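PDB 5ZRD: tyrosinase from Burkholderia thailandensis, which catalyses the copper-dependent oxidation of phenols, hydroxylating monophenols to catechols and, as expected for a tyrosinase, oxidising these to quinones. Local coordinates for residues 8-12 with 396-402; 34-39 with 104-109; 247-253 with 326-330. One frame throughout, in Å; residues are numbered along the deposited sequence.

Contact 1: residues 8-12 with 396-402; sequences PRVRR and LGFTYGP
Arg-11 lays its guanidinium flat on the ring of Phe-398. CZ of Arg-11 lies 3.6 Å from the Phe-398 ring centroid, with the planes 17° apart, so the pair is a stacked cation-pi contact. CZ of Phe-398 sits over the centre of the guanidinium. At the guanidinium edge NH1 of Arg-11 donates a 2.8 Å hydrogen bond to OH of Tyr-400, bent to 136° at the hydrogen, with the hydroxyl slightly out of the guanidinium plane. The Arg-11 chain is extended from CG to NE. It therefore runs alongside the Tyr-400 ring, with CD 3.6 Å from CE1 of Tyr-400. The Tyr-400 ring stands nearly perpendicular to the guanidinium.

Phe-398, Thr-399 and Tyr-400 match the Tyr/Phe-X-Tyr tyrosine motif of tyrosinases. Arg-11 is probably the equivalent of the N-terminal arginine that pairs with this motif in the family.

The backbones hold the side chains in register as a two-stranded parallel sheet. N of Thr-399 donates to O of Arg-9 (2.8 Å), and N of Arg-11 to O of Thr-399 (2.9 Å). Gly-401 N to Arg-11 O follows at 2.8 Å and is almost straight, at 174°. The sheet opens with Arg-9 N to Gly-397 O (3.0 Å). On the face shared by Arg-9, Arg-11, Phe-398 and Tyr-400, CB of Phe-398 lies against one face of the Arg-9 guanidinium, toward its rim. A water in that guanidinium's plane links NH2 to O of Leu-396. Val-10 and Thr-399 lie side by side on the other face.

Further out, Glu-102 of helix 90-108 forms salt bridges with both Arg-9 and Arg-11, while Ser-113 is hydrogen-bonded to NH1 of Arg-9. Asp-324 of helix 315-334 is hydrogen-bonded to the Tyr-400 hydroxyl, and Glu-393 to OG1 of Thr-399.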
loop_
_atom_site.group_PDB
_atom_site.type_symbol
_atom_site.label_atom_id
_atom_site.label_comp_id
_atom_site.label_asym_id
_atom_site.label_seq_id
_atom_site.Cartn_x
_atom_site.Cartn_y
_atom_site.Cartn_z
ATOM N N PRO A 8 45.620 27.795 3.007
ATOM C CA PRO A 8 44.257 27.701 2.438
ATOM C C PRO A 8 44.067 28.558 1.175
ATOM O O PRO A 8 44.530 29.694 1.147
ATOM C CB PRO A 8 43.317 28.222 3.548
ATOM C CG PRO A 8 44.213 28.465 4.749
ATOM C CD PRO A 8 45.607 28.666 4.194
ATOM N N ARG A 9 43.382 28.035 0.156
ATOM C CA ARG A 9 42.729 28.916 -0.855
ATOM C C ARG A 9 41.773 29.902 -0.174
ATOM O O ARG A 9 41.133 29.572 0.833
ATOM C CB ARG A 9 41.836 28.137 -1.816
ATOM C CG ARG A 9 42.556 27.161 -2.731
ATOM C CD ARG A 9 41.589 26.713 -3.805
ATOM N NE ARG A 9 40.725 25.685 -3.261
ATOM C CZ ARG A 9 39.480 25.878 -2.827
ATOM N NH1 ARG A 9 38.873 27.054 -2.972
ATOM N NH2 ARG A 9 38.854 24.863 -2.266
ATOM N N VAL A 10 41.649 31.082 -0.745
ATOM C CA VAL A 10 40.869 32.141 -0.163
ATOM C C VAL A 10 39.616 32.389 -1.013
ATOM O O VAL A 10 39.709 32.980 -2.064
ATOM C CB VAL A 10 41.698 33.432 -0.034
ATOM C CG1 VAL A 10 40.924 34.508 0.718
ATOM C CG2 VAL A 10 43.034 33.158 0.651
ATOM N N ARG A 11 38.457 31.956 -0.491
ATOM C CA ARG A 11 37.132 32.349 -0.999
ATOM C C ARG A 11 36.950 33.835 -0.736
ATOM O O ARG A 11 37.061 34.238 0.408
ATOM C CB ARG A 11 36.005 31.553 -0.331
ATOM C CG ARG A 11 35.856 30.152 -0.899
ATOM C CD ARG A 11 34.668 29.380 -0.399
ATOM N NE ARG A 11 34.706 27.999 -0.861
ATOM C CZ ARG A 11 33.823 27.073 -0.476
ATOM N NH1 ARG A 11 32.869 27.391 0.391
ATOM N NH2 ARG A 11 33.905 25.834 -0.930
ATOM N N ARG A 12 36.668 34.614 -1.788
ATOM C CA ARG A 12 36.596 36.066 -1.671
ATOM C C ARG A 12 35.187 36.593 -2.019
ATOM O O ARG A 12 34.326 35.906 -2.619
ATOM C CB ARG A 12 37.644 36.728 -2.572
ATOM C CG ARG A 12 39.083 36.492 -2.139
ATOM C CD ARG A 12 40.066 37.439 -2.816
ATOM N NE ARG A 12 41.441 37.209 -2.375
ATOM C CZ ARG A 12 41.912 37.443 -1.138
ATOM N NH1 ARG A 12 41.207 38.157 -0.267
ATOM N NH2 ARG A 12 43.088 36.939 -0.781
ATOM N N LEU A 396 39.482 20.960 4.493
ATOM C CA LEU A 396 38.967 21.171 3.109
ATOM C C LEU A 396 39.891 22.110 2.302
ATOM O O LEU A 396 39.696 22.290 1.105
ATOM C CB LEU A 396 37.539 21.740 3.164
ATOM C CG LEU A 396 36.455 20.860 3.792
ATOM C CD1 LEU A 396 35.106 21.545 3.699
ATOM C CD2 LEU A 396 36.363 19.485 3.145
ATOM N N GLY A 397 40.879 22.727 2.934
ATOM C CA GLY A 397 41.922 23.424 2.196
ATOM C C GLY A 397 41.516 24.836 1.787
ATOM O O GLY A 397 42.106 25.369 0.848
ATOM N N PHE A 398 40.543 25.474 2.465
ATOM C CA PHE A 398 40.162 26.861 2.092
ATOM C C PHE A 398 39.722 27.663 3.328
ATOM O O PHE A 398 39.455 27.127 4.396
ATOM C CB PHE A 398 39.075 26.828 1.015
ATOM C CG PHE A 398 37.682 26.546 1.515
ATOM C CD1 PHE A 398 36.874 27.579 1.990
ATOM C CD2 PHE A 398 37.174 25.266 1.516
ATOM C CE1 PHE A 398 35.593 27.327 2.462
ATOM C CE2 PHE A 398 35.878 25.025 1.959
ATOM C CZ PHE A 398 35.108 26.043 2.471
ATOM N N THR A 399 39.664 28.960 3.132
ATOM C CA THR A 399 39.275 29.894 4.138
ATOM C C THR A 399 38.461 31.012 3.475
ATOM O O THR A 399 38.339 31.073 2.238
ATOM C CB THR A 399 40.504 30.489 4.821
ATOM O OG1 THR A 399 40.100 31.068 6.069
ATOM C CG2 THR A 399 41.196 31.518 3.947
ATOM N N TYR A 400 37.918 31.889 4.302
ATOM C CA TYR A 400 37.090 32.993 3.849
ATOM C C TYR A 400 37.960 34.228 3.973
ATOM O O TYR A 400 38.581 34.434 4.981
ATOM C CB TYR A 400 35.747 33.092 4.602
ATOM C CG TYR A 400 34.749 32.076 4.096
ATOM C CD1 TYR A 400 34.119 32.255 2.878
ATOM C CD2 TYR A 400 34.533 30.874 4.750
ATOM C CE1 TYR A 400 33.252 31.306 2.350
ATOM C CE2 TYR A 400 33.697 29.900 4.229
ATOM C CZ TYR A 400 33.037 30.124 3.030
ATOM O OH TYR A 400 32.229 29.182 2.473
ATOM N N GLY A 401 38.025 34.986 2.900
ATOM C CA GLY A 401 38.622 36.273 2.984
ATOM C C GLY A 401 37.817 37.151 3.911
ATOM O O GLY A 401 36.886 36.700 4.519
ATOM N N PRO A 402 38.200 38.404 4.008
ATOM C CA PRO A 402 37.512 39.353 4.841
ATOM C C PRO A 402 36.148 39.759 4.266
ATOM O O PRO A 402 36.011 39.938 3.053
ATOM C CB PRO A 402 38.451 40.580 4.865
ATOM C CG PRO A 402 39.209 40.470 3.547
ATOM C CD PRO A 402 39.388 38.980 3.353
HETATM O O HOH W 1 40.080 22.351 -1.611
#

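Contact 2: residues 34-39 with 104-109; sequences RAWVGI and ALQSIV
Helix 90-108 carries the copper ligand His-94 and belongs to the four-helix bundle that houses the copper pair in tyrosinases. Its C-terminal end is crossed by helix 27-41 at 103°, with the short axes 8.1 Å apart. The contact is apolar, and no hydrogen bond spans it. The small residues Ala-35 and Gly-38 allow the close approach. CB of Ala-35 rests on the turn of Leu-105, 3.8 Å from CB of Leu-105. CG1 of Ile-108 packs on CA of Gly-38 at 3.8 Å, while CG2 of Ile-108, anti to the backbone N, turns to the carbonyl of Arg-34. CG2 of Val-109 touches Ala-35 and the CG and CD of Arg-34. The Arg-34 guanidinium forms a salt bridge with Asp-141. CG2 of Ile-39 comes 3.3 Å from O of Ala-104. Phe-50 meets the buried Trp-36 ring edge-to-face, and the Phe-318 ring packs on it too. NE1 of Trp-36 has no hydrogen-bond partner in the model. Leu-105 and Ile-39 share one face of the Trp-36 ring. CD2 of Leu-105 touches CD1 of Ile-39 at 3.5 Å and stands over the five-membered ring of Trp-36, 3.7 Å from the centroid, in a CH-pi contact.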
loop_
_atom_site.group_PDB
_atom_site.type_symbol
_atom_site.label_atom_id
_atom_site.label_comp_id
_atom_site.label_asym_id
_atom_site.label_seq_id
_atom_site.Cartn_x
_atom_site.Cartn_y
_atom_site.Cartn_z
ATOM N N ARG A 34 34.380 31.624 -16.572
ATOM C CA ARG A 34 34.783 30.569 -17.498
ATOM C C ARG A 34 34.459 29.210 -16.888
ATOM O O ARG A 34 34.064 28.329 -17.610
ATOM C CB ARG A 34 36.273 30.665 -17.857
ATOM C CG ARG A 34 36.805 29.492 -18.680
ATOM C CD ARG A 34 38.295 29.587 -18.992
ATOM N NE ARG A 34 38.543 30.632 -19.972
ATOM C CZ ARG A 34 39.083 31.820 -19.714
ATOM N NH1 ARG A 34 39.186 32.697 -20.701
ATOM N NH2 ARG A 34 39.518 32.133 -18.496
ATOM N N ALA A 35 34.653 29.053 -15.576
ATOM C CA ALA A 35 34.363 27.780 -14.869
ATOM C C ALA A 35 32.857 27.485 -14.871
ATOM O O ALA A 35 32.424 26.330 -15.019
ATOM C CB ALA A 35 34.879 27.859 -13.450
ATOM N N TRP A 36 32.060 28.533 -14.679
ATOM C CA TRP A 36 30.627 28.376 -14.635
ATOM C C TRP A 36 30.108 28.039 -16.044
ATOM O O TRP A 36 29.217 27.167 -16.205
ATOM C CB TRP A 36 29.973 29.639 -14.062
ATOM C CG TRP A 36 29.792 29.602 -12.581
ATOM C CD1 TRP A 36 30.627 30.088 -11.613
ATOM C CD2 TRP A 36 28.672 29.040 -11.894
ATOM N NE1 TRP A 36 30.100 29.861 -10.369
ATOM C CE2 TRP A 36 28.910 29.205 -10.514
ATOM C CE3 TRP A 36 27.508 28.401 -12.319
ATOM C CZ2 TRP A 36 28.002 28.773 -9.562
ATOM C CZ3 TRP A 36 26.612 27.967 -11.378
ATOM C CH2 TRP A 36 26.862 28.155 -10.023
ATOM N N VAL A 37 30.667 28.694 -17.072
ATOM C CA VAL A 37 30.319 28.301 -18.460
ATOM C C VAL A 37 30.627 26.807 -18.642
ATOM O O VAL A 37 29.787 26.015 -19.070
ATOM C CB VAL A 37 31.046 29.180 -19.498
ATOM C CG1 VAL A 37 30.804 28.675 -20.915
ATOM C CG2 VAL A 37 30.635 30.643 -19.384
ATOM N N GLY A 38 31.807 26.390 -18.221
ATOM C CA GLY A 38 32.199 24.994 -18.399
ATOM C C GLY A 38 31.290 24.002 -17.695
ATOM O O GLY A 38 30.918 22.980 -18.287
ATOM N N ILE A 39 30.928 24.246 -16.429
ATOM C CA ILE A 39 30.078 23.237 -15.708
ATOM C C ILE A 39 28.659 23.263 -16.279
ATOM O O ILE A 39 27.974 22.239 -16.289
ATOM C CB ILE A 39 30.115 23.384 -14.164
ATOM C CG1 ILE A 39 29.470 24.671 -13.633
ATOM C CG2 ILE A 39 31.540 23.226 -13.632
ATOM C CD1 ILE A 39 29.078 24.593 -12.149
ATOM N N ALA A 104 33.736 20.852 -8.947
ATOM C CA ALA A 104 33.293 20.892 -10.343
ATOM C C ALA A 104 33.806 22.141 -11.057
ATOM O O ALA A 104 34.243 22.035 -12.191
ATOM C CB ALA A 104 31.794 20.842 -10.405
ATOM N N LEU A 105 33.745 23.311 -10.449
ATOM C CA LEU A 105 34.262 24.470 -11.157
ATOM C C LEU A 105 35.762 24.247 -11.447
ATOM O O LEU A 105 36.287 24.731 -12.458
ATOM C CB LEU A 105 34.064 25.763 -10.357
ATOM C CG LEU A 105 32.636 26.220 -10.080
ATOM C CD1 LEU A 105 32.671 27.433 -9.171
ATOM C CD2 LEU A 105 31.878 26.581 -11.350
ATOM N N GLN A 106 36.434 23.519 -10.560
ATOM C CA GLN A 106 37.900 23.399 -10.569
ATOM C C GLN A 106 38.357 22.434 -11.678
ATOM O O GLN A 106 39.482 22.539 -12.190
ATOM C CB GLN A 106 38.401 22.940 -9.197
ATOM C CG GLN A 106 38.688 24.082 -8.232
ATOM C CD GLN A 106 39.033 23.610 -6.836
ATOM O OE1 GLN A 106 39.017 22.412 -6.536
ATOM N NE2 GLN A 106 39.336 24.556 -5.961
ATOM N N SER A 107 37.466 21.524 -12.042
ATOM C CA SER A 107 37.627 20.623 -13.166
ATOM C C SER A 107 37.640 21.381 -14.501
ATOM O O SER A 107 38.123 20.834 -15.458
ATOM C CB SER A 107 36.550 19.580 -13.192
ATOM O OG SER A 107 35.376 20.141 -13.755
ATOM N N ILE A 108 37.089 22.581 -14.570
ATOM C CA ILE A 108 37.182 23.410 -15.738
ATOM C C ILE A 108 38.387 24.331 -15.579
ATOM O O ILE A 108 39.237 24.391 -16.457
ATOM C CB ILE A 108 35.893 24.237 -15.937
ATOM C CG1 ILE A 108 34.618 23.383 -15.981
ATOM C CG2 ILE A 108 36.002 25.157 -17.153
ATOM C CD1 ILE A 108 34.753 22.068 -16.708
ATOM N N VAL A 109 38.415 25.104 -14.492
ATOM C CA VAL A 109 39.516 26.046 -14.230
ATOM C C VAL A 109 40.225 25.625 -12.933
ATOM O O VAL A 109 39.698 25.911 -11.848
ATOM C CB VAL A 109 39.031 27.491 -14.074
ATOM C CG1 VAL A 109 40.182 28.391 -13.680
ATOM C CG2 VAL A 109 38.314 28.016 -15.308
#

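Contact 3: residues 247-253 with 326-330; sequences APNYTVF and MFWVW
Phe-253 covers one face of the Trp-330 indole in a face-to-face stack. The Phe-253 ring and the five-membered ring of Trp-330 have centroids 3.9 Å apart and planes 11° apart. CG of Phe-253 lies over the centre of the indole. With CG anti to its backbone N (chi1 173°), Trp-330 reaches out from its helix toward residues 247-253. Phe-253 points in the opposite sense, and the two overlap along their lengths. At the indole edge, in its plane, NE1 of Trp-330 donates a nearly straight (172°) hydrogen bond of 2.9 Å to O of Ala-247. This bond and the Phe-253 stack together hold the indole's rotation. Its far corner, CH2, meets CA of Tyr-250 at 3.5 Å. The Tyr-250 ring turns its own edge to CZ3 of Trp-330. Phe-327 meets two rings obliquely, with CE1 3.8 Å from CE1 of Tyr-250 and CD1 3.7 Å from CE2 of Phe-253. The Tyr-250 hydroxyl is hydrogen-bonded to O of Val-88. Asn-249 N-caps helix 250-254, its OD1 accepting from N of Val-252 at 3.0 Å. The aromatic cluster packs this short helix on helix 315-334, which brings the copper ligand His-320 to the four-helix bundle of the tyrosinase fold.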
loop_
_atom_site.group_PDB
_atom_site.type_symbol
_atom_site.label_atom_id
_atom_site.label_comp_id
_atom_site.label_asym_id
_atom_site.label_seq_id
_atom_site.Cartn_x
_atom_site.Cartn_y
_atom_site.Cartn_z
ATOM N N ALA A 247 24.315 32.861 18.547
ATOM C CA ALA A 247 23.573 31.682 19.011
ATOM C C ALA A 247 24.491 30.865 19.930
ATOM O O ALA A 247 25.633 30.701 19.618
ATOM C CB ALA A 247 23.060 30.869 17.852
ATOM N N PRO A 248 23.987 30.420 21.091
ATOM C CA PRO A 248 24.873 29.904 22.133
ATOM C C PRO A 248 25.450 28.502 21.909
ATOM O O PRO A 248 26.363 28.120 22.613
ATOM C CB PRO A 248 23.991 29.835 23.399
ATOM C CG PRO A 248 22.579 29.656 22.862
ATOM C CD PRO A 248 22.578 30.495 21.588
ATOM N N ASN A 249 24.894 27.696 21.029
ATOM C CA ASN A 249 25.475 26.371 20.790
ATOM C C ASN A 249 25.154 25.973 19.342
ATOM O O ASN A 249 24.289 26.567 18.718
ATOM C CB ASN A 249 24.971 25.347 21.813
ATOM C CG ASN A 249 23.470 25.117 21.765
ATOM O OD1 ASN A 249 22.934 24.608 20.776
ATOM N ND2 ASN A 249 22.776 25.448 22.846
ATOM N N TYR A 250 25.821 24.954 18.837
ATOM C CA TYR A 250 25.695 24.535 17.468
ATOM C C TYR A 250 24.277 24.004 17.198
ATOM O O TYR A 250 23.701 24.280 16.165
ATOM C CB TYR A 250 26.727 23.470 17.088
ATOM C CG TYR A 250 26.492 22.977 15.687
ATOM C CD1 TYR A 250 26.787 23.773 14.597
ATOM C CD2 TYR A 250 25.866 21.765 15.447
ATOM C CE1 TYR A 250 26.489 23.378 13.297
ATOM C CE2 TYR A 250 25.554 21.355 14.159
ATOM C CZ TYR A 250 25.869 22.164 13.081
ATOM O OH TYR A 250 25.577 21.742 11.821
ATOM N N THR A 251 23.708 23.259 18.113
ATOM C CA THR A 251 22.367 22.723 17.854
ATOM C C THR A 251 21.403 23.858 17.462
ATOM O O THR A 251 20.742 23.747 16.429
ATOM C CB THR A 251 21.865 21.859 19.012
ATOM O OG1 THR A 251 22.811 20.806 19.227
ATOM C CG2 THR A 251 20.514 21.248 18.725
ATOM N N VAL A 252 21.359 24.967 18.201
ATOM C CA VAL A 252 20.329 25.944 17.950
ATOM C C VAL A 252 20.819 26.968 16.932
ATOM O O VAL A 252 19.995 27.663 16.323
ATOM C CB VAL A 252 19.840 26.603 19.245
ATOM C CG1 VAL A 252 19.308 25.544 20.183
ATOM C CG2 VAL A 252 20.890 27.474 19.919
ATOM N N PHE A 253 22.144 27.025 16.731
ATOM C CA PHE A 253 22.684 27.793 15.647
ATOM C C PHE A 253 22.268 27.175 14.309
ATOM O O PHE A 253 22.043 27.896 13.331
ATOM C CB PHE A 253 24.212 27.877 15.699
ATOM C CG PHE A 253 24.851 28.566 14.519
ATOM C CD1 PHE A 253 24.778 29.939 14.387
ATOM C CD2 PHE A 253 25.439 27.838 13.500
ATOM C CE1 PHE A 253 25.357 30.580 13.300
ATOM C CE2 PHE A 253 26.002 28.463 12.394
ATOM C CZ PHE A 253 25.966 29.839 12.297
ATOM N N MET A 326 29.262 32.682 7.200
ATOM C CA MET A 326 28.640 33.037 8.503
ATOM C C MET A 326 28.797 31.854 9.471
ATOM O O MET A 326 29.120 32.036 10.631
ATOM C CB MET A 326 27.164 33.398 8.327
ATOM C CG MET A 326 26.932 34.694 7.565
ATOM S SD MET A 326 27.275 36.157 8.588
ATOM C CE MET A 326 28.967 36.495 8.160
ATOM N N PHE A 327 28.582 30.654 8.987
ATOM C CA PHE A 327 28.831 29.456 9.788
ATOM C C PHE A 327 30.286 29.459 10.284
ATOM O O PHE A 327 30.549 29.155 11.438
ATOM C CB PHE A 327 28.489 28.228 8.951
ATOM C CG PHE A 327 28.758 26.889 9.572
ATOM C CD1 PHE A 327 28.916 26.729 10.942
ATOM C CD2 PHE A 327 28.864 25.773 8.772
ATOM C CE1 PHE A 327 29.147 25.475 11.497
ATOM C CE2 PHE A 327 29.073 24.508 9.326
ATOM C CZ PHE A 327 29.189 24.366 10.692
ATOM N N TRP A 328 31.226 29.844 9.431
ATOM C CA TRP A 328 32.659 29.822 9.781
ATOM C C TRP A 328 32.989 30.950 10.779
ATOM O O TRP A 328 33.759 30.742 11.719
ATOM C CB TRP A 328 33.523 29.908 8.505
ATOM C CG TRP A 328 34.995 29.943 8.773
ATOM C CD1 TRP A 328 35.840 30.987 8.540
ATOM C CD2 TRP A 328 35.795 28.904 9.367
ATOM N NE1 TRP A 328 37.105 30.668 8.955
ATOM C CE2 TRP A 328 37.114 29.396 9.452
ATOM C CE3 TRP A 328 35.528 27.625 9.853
ATOM C CZ2 TRP A 328 38.164 28.644 9.962
ATOM C CZ3 TRP A 328 36.570 26.875 10.358
ATOM C CH2 TRP A 328 37.871 27.378 10.401
ATOM N N VAL A 329 32.381 32.119 10.586
ATOM C CA VAL A 329 32.521 33.205 11.538
ATOM C C VAL A 329 31.980 32.805 12.913
ATOM O O VAL A 329 32.587 33.140 13.888
ATOM C CB VAL A 329 31.818 34.487 11.067
ATOM C CG1 VAL A 329 31.724 35.501 12.196
ATOM C CG2 VAL A 329 32.525 35.097 9.871
ATOM N N TRP A 330 30.853 32.097 12.978
ATOM C CA TRP A 330 30.282 31.700 14.222
ATOM C C TRP A 330 31.230 30.700 14.882
ATOM O O TRP A 330 31.378 30.718 16.098
ATOM C CB TRP A 330 28.876 31.099 14.036
ATOM C CG TRP A 330 28.291 30.506 15.286
ATOM C CD1 TRP A 330 27.547 31.148 16.229
ATOM C CD2 TRP A 330 28.441 29.154 15.752
ATOM N NE1 TRP A 330 27.205 30.286 17.233
ATOM C CE2 TRP A 330 27.734 29.053 16.962
ATOM C CE3 TRP A 330 29.122 28.029 15.277
ATOM C CZ2 TRP A 330 27.708 27.881 17.704
ATOM C CZ3 TRP A 330 29.061 26.851 15.988
ATOM C CH2 TRP A 330 28.386 26.789 17.204
#

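Overall arrangement
Contact 3 is the buried one. Contacts 1 and 2 lie farther from the chain centre and are only partly buried. All three rest on the copper-site helices. Contact 2 includes the end of helix 90-108, and contact 3 part of helix 315-334. Contact 1 reaches both, through Glu-102 and Asp-324. Its chemistry is strand pairing and charge, whereas contact 2 is purely apolar and contact 3 is aromatic with one hydrogen bond. Contact 1 touches both others: Arg-9 packs on Gln-106, and Tyr-400 on Trp-328. Contacts 2 and 3 do not meet, their nearest atoms being about 16 Å apart. Both fall within the long span of chain between residues 8-12 and 396-402.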